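Local coordinates for protein copper-containing nitrite reductase (Thermus scotoductus, PDB 6HBE) that probably reduces nitrite to nitric oxide at copper sites, as a homotrimeric three-domain enzyme of the multicopper oxidase family, at residues 162-167 with 207-212. Residues are numbered along the deposited sequence; the frame is centred on the assembly and turned at random.
Sequences EAYASG and VGPNLT
Glu162 turns its carboxylate onto the loop that follows Gly208 and accepts two backbone N-H groups there. Asn210 N donates to Glu162 OE1 at 2.9 Å, on the syn side. Leu211 N reaches Glu162 OE2 at 2.9 Å, also syn but 28° out of the carboxylate plane. With CG anti to the carbonyl carbon (chi1 -59°) and the chain bent at chi2, the acid passes close over the Gly208 carbonyl. Tyr164 OH gives Glu162 OE1 a very short bond of 2.5 Å. This oxygen lies at the edge of the Tyr164 ring, in its plane. The hydroxyl also accepts Asn210 ND2, which donates to Phe170 O as well. Were Glu162 an alanine, both loop N-H groups and the tyrosine hydroxyl would probably lose their acceptor. This buried acid is the tight part. Looser are the weak bond from Glu162 N to Gly208 O (3.1 Å) and the thin touch of Tyr164 CE1 on Pro209 CD (4.2 Å). Asn210 and Leu211 are partly exposed. The contact joins the ends of parallel neighbours, strands 154-163 and 199-208, in one sheet, consistent with a cupredoxin-type beta-sandwich. Phe170, from helix 167-172, meets the Tyr164 ring edge-to-face, and Phe269 of a second subunit packs on Pro209.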
ATOM      1  N   GLU C 162      -4.499   7.929 -10.299  1.00 18.64           N
ATOM      2  CA  GLU C 162      -4.693   8.466  -8.947  1.00 18.21           C
ATOM      3  C   GLU C 162      -4.502   9.973  -8.920  1.00 18.87           C
ATOM      4  O   GLU C 162      -3.770  10.510  -9.742  1.00 22.41           O
ATOM      5  CB  GLU C 162      -3.658   7.825  -7.973  1.00 18.58           C
ATOM      6  CG  GLU C 162      -3.734   6.296  -7.874  1.00 19.21           C
ATOM      7  CD  GLU C 162      -2.389   5.595  -7.694  1.00 21.18           C
ATOM      8  OE1 GLU C 162      -1.379   6.201  -7.169  1.00 19.84           O
ATOM      9  OE2 GLU C 162      -2.322   4.397  -8.147  1.00 19.29           O
ATOM     10  N   ALA C 163      -5.159  10.650  -7.965  1.00 18.46           N
ATOM     11  CA  ALA C 163      -4.925  12.062  -7.692  1.00 20.68           C
ATOM     12  C   ALA C 163      -4.539  12.227  -6.236  1.00 21.35           C
ATOM     13  O   ALA C 163      -5.076  11.513  -5.393  1.00 20.03           O
ATOM     14  CB  ALA C 163      -6.163  12.896  -7.996  1.00 21.80           C
ATOM     15  N   TYR C 164      -3.612  13.167  -5.961  1.00 20.97           N
ATOM     16  CA  TYR C 164      -3.066  13.401  -4.610  1.00 20.70           C
ATOM     17  C   TYR C 164      -3.307  14.827  -4.088  1.00 20.67           C
ATOM     18  O   TYR C 164      -3.178  15.817  -4.860  1.00 21.13           O
ATOM     19  CB  TYR C 164      -1.567  13.056  -4.591  1.00 19.64           C
ATOM     20  CG  TYR C 164      -1.345  11.559  -4.697  1.00 18.74           C
ATOM     21  CD1 TYR C 164      -1.256  10.941  -5.958  1.00 19.61           C
ATOM     22  CD2 TYR C 164      -1.272  10.750  -3.554  1.00 19.40           C
ATOM     23  CE1 TYR C 164      -1.126   9.566  -6.071  1.00 19.71           C
ATOM     24  CE2 TYR C 164      -1.132   9.352  -3.650  1.00 18.50           C
ATOM     25  CZ  TYR C 164      -1.065   8.771  -4.916  1.00 19.44           C
ATOM     26  OH  TYR C 164      -0.958   7.401  -5.031  1.00 20.07           O
ATOM     27  N   ALA C 165      -3.601  14.912  -2.788  1.00 20.38           N
ATOM     28  CA  ALA C 165      -3.768  16.198  -2.082  1.00 22.14           C
ATOM     29  C   ALA C 165      -2.446  16.876  -1.668  1.00 23.37           C
ATOM     30  O   ALA C 165      -2.422  18.087  -1.371  1.00 21.79           O
ATOM     31  CB  ALA C 165      -4.624  16.022  -0.849  1.00 22.43           C
ATOM     32  N   SER C 166      -1.364  16.106  -1.615  1.00 21.82           N
ATOM     33  CA  SER C 166      -0.071  16.635  -1.157  1.00 21.84           C
ATOM     34  C   SER C 166       1.047  15.710  -1.546  1.00 21.36           C
ATOM     35  O   SER C 166       0.810  14.536  -1.801  1.00 19.72           O
ATOM     36  CB  SER C 166      -0.039  16.837   0.350  1.00 21.94           C
ATOM     37  OG  SER C 166      -0.199  15.606   1.051  1.00 20.69           O
ATOM     38  N   GLY C 167       2.269  16.246  -1.595  1.00 20.30           N
ATOM     39  CA  GLY C 167       3.444  15.399  -1.818  1.00 20.17           C
ATOM     40  C   GLY C 167       3.709  14.431  -0.645  1.00 19.87           C
ATOM     41  O   GLY C 167       4.298  13.360  -0.836  1.00 20.28           O
ATOM     42  N   VAL C 207      -1.887   3.419 -14.814  1.00 18.10           N
ATOM     43  CA  VAL C 207      -0.711   4.306 -14.720  1.00 20.46           C
ATOM     44  C   VAL C 207      -0.231   4.467 -13.257  1.00 20.78           C
ATOM     45  O   VAL C 207       0.872   4.925 -13.016  1.00 19.75           O
ATOM     46  CB  VAL C 207      -0.883   5.714 -15.341  1.00 22.76           C
ATOM     47  CG1 VAL C 207      -1.342   5.661 -16.785  1.00 21.36           C
ATOM     48  CG2 VAL C 207      -1.765   6.614 -14.511  1.00 25.85           C
ATOM     49  N   GLY C 208      -1.052   4.089 -12.299  1.00 19.19           N
ATOM     50  CA  GLY C 208      -0.705   4.291 -10.899  1.00 20.28           C
ATOM     51  C   GLY C 208      -0.850   5.780 -10.513  1.00 19.63           C
ATOM     52  O   GLY C 208      -1.917   6.359 -10.745  1.00 20.62           O
ATOM     53  N   PRO C 209       0.194   6.422  -9.966  1.00 19.99           N
ATOM     54  CA  PRO C 209       1.561   5.923  -9.954  1.00 20.36           C
ATOM     55  C   PRO C 209       1.996   5.023  -8.793  1.00 20.53           C
ATOM     56  O   PRO C 209       3.145   4.491  -8.850  1.00 21.20           O
ATOM     57  CB  PRO C 209       2.405   7.228  -9.941  1.00 21.24           C
ATOM     58  CG  PRO C 209       1.476   8.286 -10.338  1.00 22.23           C
ATOM     59  CD  PRO C 209       0.196   7.871  -9.678  1.00 21.09           C
ATOM     60  N   ASN C 210       1.161   4.846  -7.758  1.00 18.40           N
ATOM     61  CA  ASN C 210       1.509   3.994  -6.596  1.00 18.42           C
ATOM     62  C   ASN C 210       0.763   2.658  -6.426  1.00 18.24           C
ATOM     63  O   ASN C 210       1.339   1.708  -5.917  1.00 17.81           O
ATOM     64  CB  ASN C 210       1.276   4.790  -5.297  1.00 19.06           C
ATOM     65  CG  ASN C 210       2.377   5.791  -5.007  1.00 19.77           C
ATOM     66  OD1 ASN C 210       3.554   5.535  -5.271  1.00 22.21           O
ATOM     67  ND2 ASN C 210       2.010   6.913  -4.436  1.00 19.20           N
ATOM     68  N   LEU C 211      -0.508   2.593  -6.828  1.00 17.82           N
ATOM     69  CA  LEU C 211      -1.399   1.482  -6.395  1.00 19.57           C
ATOM     70  C   LEU C 211      -1.631   0.428  -7.490  1.00 19.79           C
ATOM     71  O   LEU C 211      -1.589   0.738  -8.693  1.00 20.18           O
ATOM     72  CB  LEU C 211      -2.721   2.015  -5.879  1.00 19.78           C
ATOM     73  CG  LEU C 211      -2.562   3.090  -4.818  1.00 21.32           C
ATOM     74  CD1 LEU C 211      -3.879   3.705  -4.492  1.00 23.15           C
ATOM     75  CD2 LEU C 211      -1.827   2.581  -3.556  1.00 21.85           C
ATOM     76  N   THR C 212      -1.845  -0.807  -7.049  1.00 18.21           N
ATOM     77  CA  THR C 212      -2.092  -1.934  -7.968  1.00 17.99           C
ATOM     78  C   THR C 212      -3.604  -1.991  -8.219  1.00 18.04           C
ATOM     79  O   THR C 212      -4.398  -1.509  -7.390  1.00 17.59           O
ATOM     80  CB  THR C 212      -1.526  -3.218  -7.309  1.00 19.18           C
ATOM     81  OG1 THR C 212      -0.086  -3.111  -7.243  1.00 18.38           O
ATOM     82  CG2 THR C 212      -1.929  -4.523  -8.038  1.00 19.23           C
TER